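Local coordinates for protein endo-1,4-beta-xylanase C (Paenibacillus barcinonensis, PDB 4XUQ) that hydrolyses internal beta-1,4-xylosidic linkages of xylan, the chain here being a xylose-binding CBM22 module of this family 10 xylanase, at residues W81-E86 against G121-I126; S96-F101 against G141-A146; A111-T116 against I126-I131. All coordinates share one frame; numbering follows the deposited sequence.

Contact 1: residues W81-E86 against G121-I126; sequences WAMYDE and GQWKKI
This contact is the end of an antiparallel strand pair in the beta-sandwich of the module. Ala82 and Lys124 form a hydrogen-bonded pair: Ala82 N gives to Lys124 O at 2.9 Å, and Lys124 N gives back to Ala82 O. Further along, where both segments have left their strands, Gly121 N donates to Tyr84 O at 2.7 Å. A water links Tyr84 N to Gln122 O.

On the face of Trp81 and Lys125, Lys125 CB lies 3.8 Å from the centroid of the Trp81 six-membered ring, a CH-pi contact over the face. Met83 does the same to Trp123, with CB 3.5 Å from the centroid of the Trp123 six-membered ring. Met83 CG is anti to the backbone N (chi1 -174°), and bends at chi2 and chi3 turn the chain back, bringing CE within 3.7 Å of Trp123 NE1. The sulfur stands higher above the ring, a Met-aromatic contact. Trp81 and Trp123 both meet His44, which stacks on Trp81.

On the other face, Ala82 CB touches Ile126 CD1 at 3.6 Å. Both residues turn to Ile93 of strand 90-101 in the other sheet, as in the core of a beta-sandwich.

Contact 2: residues S96-F101 against G141-A146; sequences SLEKEF and GLRMYA. With XYP (beta-D-xylopyranose), chain D.
Segments 96-101 and 141-146 are bound first by their backbones. They run antiparallel, with Ser96-Tyr145, Glu98-Arg143 and Glu100-Gly141 as hydrogen-bonded pairs. Each pair makes two N-H to O bonds.

Charged groups hold one face. Arg143 bends at chi2 (114°), and its guanidinium reaches two glutamates of the facing strand. NH1 meets Glu98 OE2 at 2.8 Å, on the anti lone pair of that oxygen. NH2 meets Glu100 OE1 at 3.0 Å, a salt bridge whose hydrogen bond is weak. Both oxygens come near the edge of the guanidinium, Glu98 OE2 tilted somewhat out of its plane. The two carboxylate planes stand nearly at right angles to it. The network extends further, since Glu98 OE1 pairs with Arg31 and Arg143 NE with Glu65. So many ionic partners probably fix the arginine's rotation.

The same face carries the sugar contact. Ser96 CB lies over one face of the Tyr145 ring, 3.6 Å from its centroid, a CH-pi contact offset toward the rim. Arg31 makes a cation-pi contact with the same ring. Tyr145 OH donates to O2 of the bound xylose at 2.9 Å, and Glu147 also bonds this sugar.

Apolar contacts lie on the opposite face. Leu142 CD1 meets Leu97 CD1 at 4.1 Å. Leu142 also runs beside Lys99, pointing the same way. Met144 leads away to Ile78 and Phe80 of strand 75-83.

The two strands are the middle pair of a four-stranded antiparallel sheet. Strand 63-65 flanks 139-147, and strand 109-119 flanks 90-101.

Contact 3: residues A111-T116 against I126-I131; sequences AMFAST and IEADII
Segments 111-116 and 126-131 run roughly antiparallel, with 146° between their directions. Their axes come no nearer than 6.0 Å. They belong to different sheets and meet through side chains. The nearest CA pair is Ala114 and Glu127. Phe113 and Ala114 both face Gly95 of strand 90-101, a classic beta bulge. Both residues also point their CB atoms toward 126-131.

Phe113 meets two residues. Its CG lies between the backbone N and the carbonyl carbon (chi1 65°), which turns the ring edge to Ala128 CB, 3.9 Å from Phe113 CD1. The same methyl lies 3.3 Å from Phe113 O, so it touches both backbone and ring. Ile130 CG2 comes to Phe113 CB at 3.6 Å and lies obliquely to the ring.

Ala114 fits between neighbours with its single methyl. Its CB is 3.6 Å from Ile126 CG2 and 3.5 Å from Glu127 O. Ala128 CB is a little further off.

Thr116 takes the other branch of Ile126. Thr116 OG1 lies 3.4 Å from Ile126 CG1, and Thr116 CG2 also borders it. This hydroxyl is buried by the contact and has no polar partner in the model. Ile93 of strand 90-101 packs on Ile126 as well.

Glu127, Asp129 and Ser115 point away from the facing segment. Glu127 and Asp129 both bond His77, and Ser115 bonds Asn94. Side chains of two sheets packed face to face form the core of a beta-sandwich, here the jelly-roll of CBM22 modules.

In the fold
Contacts 1 and 3 share strand 124-131 and meet at Ile126. Contact 1 pairs that strand with 75-83 inside one sheet. Contact 3 sets it against 109-119 of the other sheet. Contact 2 lies within that second sheet, where Leu97 N comes 2.8 Å from Ala111 O of contact 3, a probable hydrogen bond. The centres of contacts 1 and 2 are 22 Å apart, on opposite sides of the chain's centre. Xylose binds at contact 2, and the side chain of Phe113 in contact 3 is about 10 Å from a bound xylose. In contact 1, the side chain of Trp123 is about 7 Å from the calcium ion.

Contact 1: residues W81-E86 against G121-I126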
loop_
_atom_site.group_PDB
_atom_site.type_symbol
_atom_site.label_atom_id
_atom_site.label_comp_id
_atom_site.label_asym_id
_atom_site.label_seq_id
_atom_site.Cartn_x
_atom_site.Cartn_y
_atom_site.Cartn_z
ATOM N N TRP A 81 -1.849 -2.904 8.230
ATOM C CA TRP A 81 -2.310 -4.260 8.447
ATOM C C TRP A 81 -2.946 -4.708 7.167
ATOM O O TRP A 81 -3.622 -3.935 6.485
ATOM C CB TRP A 81 -3.302 -4.302 9.608
ATOM C CG TRP A 81 -2.635 -4.093 10.951
ATOM C CD1 TRP A 81 -2.304 -2.895 11.521
ATOM C CD2 TRP A 81 -2.263 -5.109 11.914
ATOM N NE1 TRP A 81 -1.726 -3.098 12.734
ATOM C CE2 TRP A 81 -1.657 -4.444 12.998
ATOM C CE3 TRP A 81 -2.362 -6.506 11.936
ATOM C CZ2 TRP A 81 -1.159 -5.122 14.137
ATOM C CZ3 TRP A 81 -1.857 -7.195 13.051
ATOM C CH2 TRP A 81 -1.273 -6.499 14.144
ATOM N N ALA A 82 -2.730 -5.967 6.850
ATOM C CA ALA A 82 -3.259 -6.518 5.627
ATOM C C ALA A 82 -3.868 -7.897 5.913
ATOM O O ALA A 82 -3.472 -8.546 6.853
ATOM C CB ALA A 82 -2.164 -6.653 4.598
ATOM N N MET A 83 -4.798 -8.289 5.051
ATOM C CA MET A 83 -5.483 -9.580 5.131
ATOM C C MET A 83 -6.041 -9.926 3.758
ATOM O O MET A 83 -6.429 -9.045 2.970
ATOM C CB MET A 83 -6.582 -9.561 6.184
ATOM C CG MET A 83 -7.263 -10.913 6.451
ATOM S SD MET A 83 -8.702 -11.214 5.410
ATOM C CE MET A 83 -9.853 -10.059 6.158
ATOM N N TYR A 84 -5.990 -11.216 3.433
ATOM C CA TYR A 84 -6.726 -11.740 2.286
ATOM C C TYR A 84 -7.463 -12.981 2.727
ATOM O O TYR A 84 -7.034 -13.665 3.627
ATOM C CB TYR A 84 -5.797 -12.034 1.078
ATOM C CG TYR A 84 -5.014 -13.298 1.244
ATOM C CD1 TYR A 84 -3.953 -13.383 2.121
ATOM C CD2 TYR A 84 -5.386 -14.475 0.560
ATOM C CE1 TYR A 84 -3.275 -14.593 2.323
ATOM C CE2 TYR A 84 -4.681 -15.658 0.728
ATOM C CZ TYR A 84 -3.650 -15.734 1.603
ATOM O OH TYR A 84 -2.963 -16.900 1.796
ATOM N N ASP A 85 -8.553 -13.279 2.050
ATOM C CA ASP A 85 -9.411 -14.423 2.473
ATOM C C ASP A 85 -9.937 -15.276 1.314
ATOM O O ASP A 85 -10.978 -15.916 1.460
ATOM C CB ASP A 85 -10.568 -13.980 3.395
ATOM C CG ASP A 85 -11.561 -12.987 2.745
ATOM O OD1 ASP A 85 -11.599 -12.859 1.506
ATOM O OD2 ASP A 85 -12.324 -12.294 3.507
ATOM N N GLU A 86 -9.207 -15.322 0.207
ATOM C CA GLU A 86 -9.501 -16.293 -0.850
ATOM C C GLU A 86 -8.236 -16.682 -1.610
ATOM O O GLU A 86 -7.272 -15.960 -1.631
ATOM C CB GLU A 86 -10.616 -15.762 -1.759
ATOM C CG GLU A 86 -10.180 -14.737 -2.790
ATOM C CD GLU A 86 -11.348 -14.175 -3.598
ATOM O OE1 GLU A 86 -12.364 -13.782 -2.986
ATOM O OE2 GLU A 86 -11.238 -14.093 -4.845
ATOM N N GLY A 121 -7.038 -15.454 5.638
ATOM C CA GLY A 121 -7.927 -15.025 6.711
ATOM C C GLY A 121 -7.361 -14.310 7.925
ATOM O O GLY A 121 -8.107 -13.814 8.718
ATOM N N GLN A 122 -6.043 -14.238 8.041
ATOM C CA GLN A 122 -5.352 -13.670 9.208
ATOM C C GLN A 122 -4.756 -12.279 8.895
ATOM O O GLN A 122 -4.023 -12.129 7.954
ATOM C CB GLN A 122 -4.203 -14.553 9.618
ATOM C CG GLN A 122 -3.376 -14.042 10.768
ATOM C CD GLN A 122 -2.214 -14.980 11.138
ATOM O OE1 GLN A 122 -2.278 -15.693 12.157
ATOM N NE2 GLN A 122 -1.165 -14.992 10.329
ATOM N N TRP A 123 -5.076 -11.304 9.728
ATOM C CA TRP A 123 -4.505 -9.957 9.637
ATOM C C TRP A 123 -3.095 -9.970 10.111
ATOM O O TRP A 123 -2.753 -10.651 11.075
ATOM C CB TRP A 123 -5.281 -8.948 10.500
ATOM C CG TRP A 123 -6.593 -8.598 9.929
ATOM C CD1 TRP A 123 -7.787 -9.211 10.195
ATOM C CD2 TRP A 123 -6.885 -7.567 8.950
ATOM N NE1 TRP A 123 -8.784 -8.646 9.447
ATOM C CE2 TRP A 123 -8.282 -7.620 8.692
ATOM C CE3 TRP A 123 -6.110 -6.642 8.262
ATOM C CZ2 TRP A 123 -8.917 -6.779 7.767
ATOM C CZ3 TRP A 123 -6.717 -5.778 7.364
ATOM C CH2 TRP A 123 -8.135 -5.841 7.118
ATOM N N LYS A 124 -2.256 -9.212 9.428
ATOM C CA LYS A 124 -0.874 -9.160 9.815
ATOM C C LYS A 124 -0.283 -7.796 9.492
ATOM O O LYS A 124 -0.672 -7.176 8.512
ATOM C CB LYS A 124 -0.133 -10.269 9.106
ATOM C CG LYS A 124 1.142 -10.695 9.832
ATOM C CD LYS A 124 1.715 -11.967 9.215
ATOM C CE LYS A 124 3.181 -12.128 9.576
ATOM N NZ LYS A 124 3.778 -13.349 8.933
ATOM N N LYS A 125 0.687 -7.374 10.301
ATOM C CA LYS A 125 1.271 -6.041 10.166
ATOM C C LYS A 125 2.478 -6.061 9.220
ATOM O O LYS A 125 3.309 -6.944 9.265
ATOM C CB LYS A 125 1.656 -5.538 11.517
ATOM C CG LYS A 125 2.055 -4.072 11.535
ATOM C CD LYS A 125 2.653 -3.810 12.918
ATOM C CE LYS A 125 2.465 -2.388 13.334
ATOM N NZ LYS A 125 3.013 -2.224 14.715
ATOM N N ILE A 126 2.539 -5.068 8.338
ATOM C CA ILE A 126 3.685 -4.869 7.450
ATOM C C ILE A 126 4.276 -3.526 7.917
ATOM O O ILE A 126 3.538 -2.543 7.999
ATOM C CB ILE A 126 3.203 -4.788 5.989
ATOM C CG1 ILE A 126 2.633 -6.173 5.653
ATOM C CG2 ILE A 126 4.325 -4.376 5.041
ATOM C CD1 ILE A 126 1.369 -6.163 4.879
HETATM O O HOH W 1 -4.544 -12.800 5.251
#

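Contact 2: residues S96-F101 against G141-A146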
loop_
_atom_site.group_PDB
_atom_site.type_symbol
_atom_site.label_atom_id
_atom_site.label_comp_id
_atom_site.label_asym_id
_atom_site.label_seq_id
_atom_site.Cartn_x
_atom_site.Cartn_y
_atom_site.Cartn_z
ATOM N N SER A 96 5.227 -0.913 -0.556
ATOM C CA SER A 96 6.128 -0.263 -1.516
ATOM C C SER A 96 5.905 1.248 -1.581
ATOM O O SER A 96 4.876 1.742 -1.121
ATOM C CB SER A 96 5.920 -0.856 -2.904
ATOM O OG SER A 96 6.310 -2.230 -2.884
ATOM N N LEU A 97 6.902 1.925 -2.137
ATOM C CA LEU A 97 6.870 3.365 -2.372
ATOM C C LEU A 97 6.980 3.651 -3.853
ATOM O O LEU A 97 7.796 2.996 -4.534
ATOM C CB LEU A 97 8.028 4.020 -1.664
ATOM C CG LEU A 97 8.212 3.792 -0.185
ATOM C CD1 LEU A 97 9.459 4.493 0.267
ATOM C CD2 LEU A 97 7.012 4.254 0.569
ATOM N N GLU A 98 6.157 4.571 -4.349
ATOM C CA GLU A 98 6.254 5.109 -5.693
ATOM C C GLU A 98 6.743 6.528 -5.565
ATOM O O GLU A 98 6.151 7.352 -4.826
ATOM C CB GLU A 98 4.913 5.046 -6.378
ATOM C CG GLU A 98 4.854 5.609 -7.785
ATOM C CD GLU A 98 3.476 5.536 -8.375
ATOM O OE1 GLU A 98 2.995 4.429 -8.623
ATOM O OE2 GLU A 98 2.794 6.600 -8.497
ATOM N N LYS A 99 7.834 6.823 -6.209
ATOM C CA LYS A 99 8.480 8.104 -6.123
ATOM C C LYS A 99 8.540 8.817 -7.452
ATOM O O LYS A 99 8.848 8.231 -8.498
ATOM C CB LYS A 99 9.897 7.975 -5.573
ATOM C CG LYS A 99 9.893 7.462 -4.146
ATOM C CD LYS A 99 11.290 7.429 -3.498
ATOM C CE LYS A 99 11.920 6.080 -3.696
ATOM N NZ LYS A 99 13.152 5.947 -2.828
ATOM N N GLU A 100 8.295 10.110 -7.399
ATOM C CA GLU A 100 8.338 10.997 -8.565
ATOM C C GLU A 100 9.295 12.110 -8.251
ATOM O O GLU A 100 9.304 12.651 -7.130
ATOM C CB GLU A 100 6.950 11.523 -8.819
ATOM C CG GLU A 100 6.817 12.542 -9.945
ATOM C CD GLU A 100 5.531 13.341 -9.805
ATOM O OE1 GLU A 100 4.518 12.759 -10.270
ATOM O OE2 GLU A 100 5.524 14.478 -9.198
ATOM N N PHE A 101 10.144 12.456 -9.226
ATOM C CA PHE A 101 11.154 13.521 -9.063
ATOM C C PHE A 101 10.966 14.554 -10.178
ATOM O O PHE A 101 10.589 14.208 -11.312
ATOM C CB PHE A 101 12.584 12.997 -9.142
ATOM C CG PHE A 101 12.967 12.020 -8.051
ATOM C CD1 PHE A 101 12.649 10.690 -8.157
ATOM C CD2 PHE A 101 13.590 12.457 -6.910
ATOM C CE1 PHE A 101 12.981 9.819 -7.149
ATOM C CE2 PHE A 101 13.891 11.596 -5.885
ATOM C CZ PHE A 101 13.588 10.248 -6.009
ATOM N N GLY A 141 6.806 13.550 -5.521
ATOM C CA GLY A 141 5.768 12.620 -5.066
ATOM C C GLY A 141 6.391 11.475 -4.330
ATOM O O GLY A 141 7.479 10.992 -4.702
ATOM N N LEU A 142 5.686 10.980 -3.326
ATOM C CA LEU A 142 6.100 9.794 -2.590
ATOM C C LEU A 142 4.838 9.135 -2.126
ATOM O O LEU A 142 4.143 9.682 -1.242
ATOM C CB LEU A 142 6.982 10.147 -1.383
ATOM C CG LEU A 142 7.503 8.984 -0.562
ATOM C CD1 LEU A 142 8.406 8.131 -1.386
ATOM C CD2 LEU A 142 8.295 9.435 0.636
ATOM N N ARG A 143 4.521 7.987 -2.711
ATOM C CA ARG A 143 3.224 7.330 -2.440
ATOM C C ARG A 143 3.478 5.978 -1.868
ATOM O O ARG A 143 4.342 5.243 -2.351
ATOM C CB ARG A 143 2.389 7.240 -3.712
ATOM C CG ARG A 143 2.225 8.592 -4.413
ATOM C CD ARG A 143 2.894 8.651 -5.736
ATOM N NE ARG A 143 2.924 9.984 -6.272
ATOM C CZ ARG A 143 3.138 10.286 -7.538
ATOM N NH1 ARG A 143 3.441 9.350 -8.441
ATOM N NH2 ARG A 143 3.186 11.568 -7.896
ATOM N N MET A 144 2.766 5.646 -0.827
ATOM C CA MET A 144 2.821 4.325 -0.314
ATOM C C MET A 144 1.753 3.472 -0.950
ATOM O O MET A 144 0.654 3.923 -1.237
ATOM C CB MET A 144 2.680 4.273 1.190
ATOM C CG MET A 144 1.386 4.760 1.763
ATOM S SD MET A 144 1.365 4.572 3.562
ATOM C CE MET A 144 1.569 2.766 3.714
ATOM N N TYR A 145 2.073 2.199 -1.166
ATOM C CA TYR A 145 1.096 1.259 -1.706
ATOM C C TYR A 145 1.392 -0.176 -1.271
ATOM O O TYR A 145 2.491 -0.466 -0.770
ATOM C CB TYR A 145 0.987 1.360 -3.237
ATOM C CG TYR A 145 2.191 0.925 -4.048
ATOM C CD1 TYR A 145 3.240 1.823 -4.280
ATOM C CD2 TYR A 145 2.230 -0.299 -4.693
ATOM C CE1 TYR A 145 4.335 1.471 -5.043
ATOM C CE2 TYR A 145 3.280 -0.655 -5.512
ATOM C CZ TYR A 145 4.334 0.226 -5.701
ATOM O OH TYR A 145 5.444 -0.085 -6.439
ATOM N N ALA A 146 0.383 -1.017 -1.415
ATOM C CA ALA A 146 0.530 -2.446 -1.189
ATOM C C ALA A 146 0.355 -3.163 -2.478
ATOM O O ALA A 146 -0.380 -2.713 -3.339
ATOM C CB ALA A 146 -0.472 -2.955 -0.147
HETATM C C1 XYP D . 6.330 -1.632 -10.254
HETATM C C2 XYP D . 6.094 -2.601 -9.063
HETATM C C3 XYP D . 7.286 -2.536 -8.153
HETATM C C4 XYP D . 8.572 -2.777 -8.972
HETATM C C5 XYP D . 8.695 -1.887 -10.215
HETATM O O2 XYP D . 4.909 -2.191 -8.390
HETATM O O3 XYP D . 7.177 -3.534 -7.122
HETATM O O4 XYP D . 9.612 -2.493 -8.019
HETATM O O5 XYP D . 7.548 -2.055 -11.003
HETATM O O HOH W 2 3.349 10.703 -11.142
#

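Contact 3: residues A111-T116 against I126-I131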
loop_
_atom_site.group_PDB
_atom_site.type_symbol
_atom_site.label_atom_id
_atom_site.label_comp_id
_atom_site.label_asym_id
_atom_site.label_seq_id
_atom_site.Cartn_x
_atom_site.Cartn_y
_atom_site.Cartn_z
ATOM N N ALA A 111 10.149 1.255 -4.876
ATOM C CA ALA A 111 10.978 0.490 -3.931
ATOM C C ALA A 111 10.092 -0.250 -2.948
ATOM O O ALA A 111 9.133 0.309 -2.465
ATOM C CB ALA A 111 11.897 1.395 -3.184
ATOM N N MET A 112 10.412 -1.510 -2.682
ATOM C CA MET A 112 9.714 -2.265 -1.646
ATOM C C MET A 112 10.302 -1.887 -0.298
ATOM O O MET A 112 11.494 -1.871 -0.140
ATOM C CB MET A 112 9.905 -3.740 -1.856
ATOM C CG MET A 112 9.019 -4.606 -0.964
ATOM S SD MET A 112 9.706 -6.272 -0.876
ATOM C CE MET A 112 9.772 -6.686 -2.655
ATOM N N PHE A 113 9.488 -1.516 0.647
ATOM C CA PHE A 113 10.024 -1.185 1.966
ATOM C C PHE A 113 9.818 -2.302 2.971
ATOM O O PHE A 113 10.549 -2.403 3.947
ATOM C CB PHE A 113 9.508 0.173 2.513
ATOM C CG PHE A 113 8.025 0.226 2.804
ATOM C CD1 PHE A 113 7.510 -0.295 3.987
ATOM C CD2 PHE A 113 7.158 0.830 1.910
ATOM C CE1 PHE A 113 6.143 -0.223 4.272
ATOM C CE2 PHE A 113 5.788 0.913 2.167
ATOM C CZ PHE A 113 5.280 0.395 3.360
ATOM N N ALA A 114 8.840 -3.174 2.720
ATOM C CA ALA A 114 8.613 -4.310 3.608
ATOM C C ALA A 114 7.753 -5.366 2.920
ATOM O O ALA A 114 7.181 -5.165 1.866
ATOM C CB ALA A 114 7.924 -3.868 4.865
ATOM N N SER A 115 7.729 -6.518 3.556
ATOM C CA SER A 115 7.152 -7.718 3.011
ATOM C C SER A 115 6.865 -8.650 4.180
ATOM O O SER A 115 7.718 -8.822 5.070
ATOM C CB SER A 115 8.206 -8.370 2.119
ATOM O OG SER A 115 7.734 -9.510 1.488
ATOM N N THR A 116 5.703 -9.279 4.165
ATOM C CA THR A 116 5.413 -10.370 5.071
ATOM C C THR A 116 4.604 -11.434 4.331
ATOM O O THR A 116 3.943 -11.169 3.322
ATOM C CB THR A 116 4.663 -9.954 6.371
ATOM O OG1 THR A 116 3.333 -9.507 6.029
ATOM C CG2 THR A 116 5.351 -8.831 7.084
ATOM N N ILE A 126 2.539 -5.068 8.338
ATOM C CA ILE A 126 3.685 -4.869 7.450
ATOM C C ILE A 126 4.276 -3.526 7.917
ATOM O O ILE A 126 3.538 -2.543 7.999
ATOM C CB ILE A 126 3.203 -4.788 5.989
ATOM C CG1 ILE A 126 2.633 -6.173 5.653
ATOM C CG2 ILE A 126 4.325 -4.376 5.041
ATOM C CD1 ILE A 126 1.369 -6.163 4.879
ATOM N N GLU A 127 5.559 -3.464 8.203
ATOM C CA GLU A 127 6.117 -2.221 8.710
ATOM C C GLU A 127 7.609 -2.082 8.429
ATOM O O GLU A 127 8.301 -3.052 8.283
ATOM C CB GLU A 127 5.862 -2.090 10.226
ATOM C CG GLU A 127 6.670 -3.021 11.103
ATOM C CD GLU A 127 6.395 -2.860 12.612
ATOM O OE1 GLU A 127 6.213 -1.694 13.096
ATOM O OE2 GLU A 127 6.398 -3.911 13.306
ATOM N N ALA A 128 8.073 -0.827 8.393
ATOM C CA ALA A 128 9.512 -0.523 8.256
ATOM C C ALA A 128 9.748 0.954 8.456
ATOM O O ALA A 128 8.822 1.774 8.315
ATOM C CB ALA A 128 10.042 -0.897 6.865
ATOM N N ASP A 129 10.991 1.305 8.742
ATOM C CA ASP A 129 11.449 2.680 8.635
ATOM C C ASP A 129 11.667 3.007 7.157
ATOM O O ASP A 129 12.145 2.169 6.417
ATOM C CB ASP A 129 12.759 2.888 9.360
ATOM C CG ASP A 129 12.586 3.127 10.823
ATOM O OD1 ASP A 129 11.448 3.072 11.378
ATOM O OD2 ASP A 129 13.631 3.422 11.467
ATOM N N ILE A 130 11.283 4.185 6.728
ATOM C CA ILE A 130 11.637 4.640 5.396
ATOM C C ILE A 130 12.285 5.989 5.495
ATOM O O ILE A 130 12.041 6.804 6.420
ATOM C CB ILE A 130 10.445 4.672 4.400
ATOM C CG1 ILE A 130 9.343 5.647 4.842
ATOM C CG2 ILE A 130 9.787 3.334 4.236
ATOM C CD1 ILE A 130 9.274 6.782 3.871
ATOM N N ILE A 131 13.047 6.271 4.469
ATOM C CA ILE A 131 13.715 7.549 4.300
ATOM C C ILE A 131 12.911 8.391 3.309
ATOM O O ILE A 131 12.560 7.968 2.233
ATOM C CB ILE A 131 15.168 7.310 3.795
ATOM C CG1 ILE A 131 16.007 6.796 4.982
ATOM C CG2 ILE A 131 15.750 8.579 3.156
ATOM C CD1 ILE A 131 17.028 5.774 4.593
#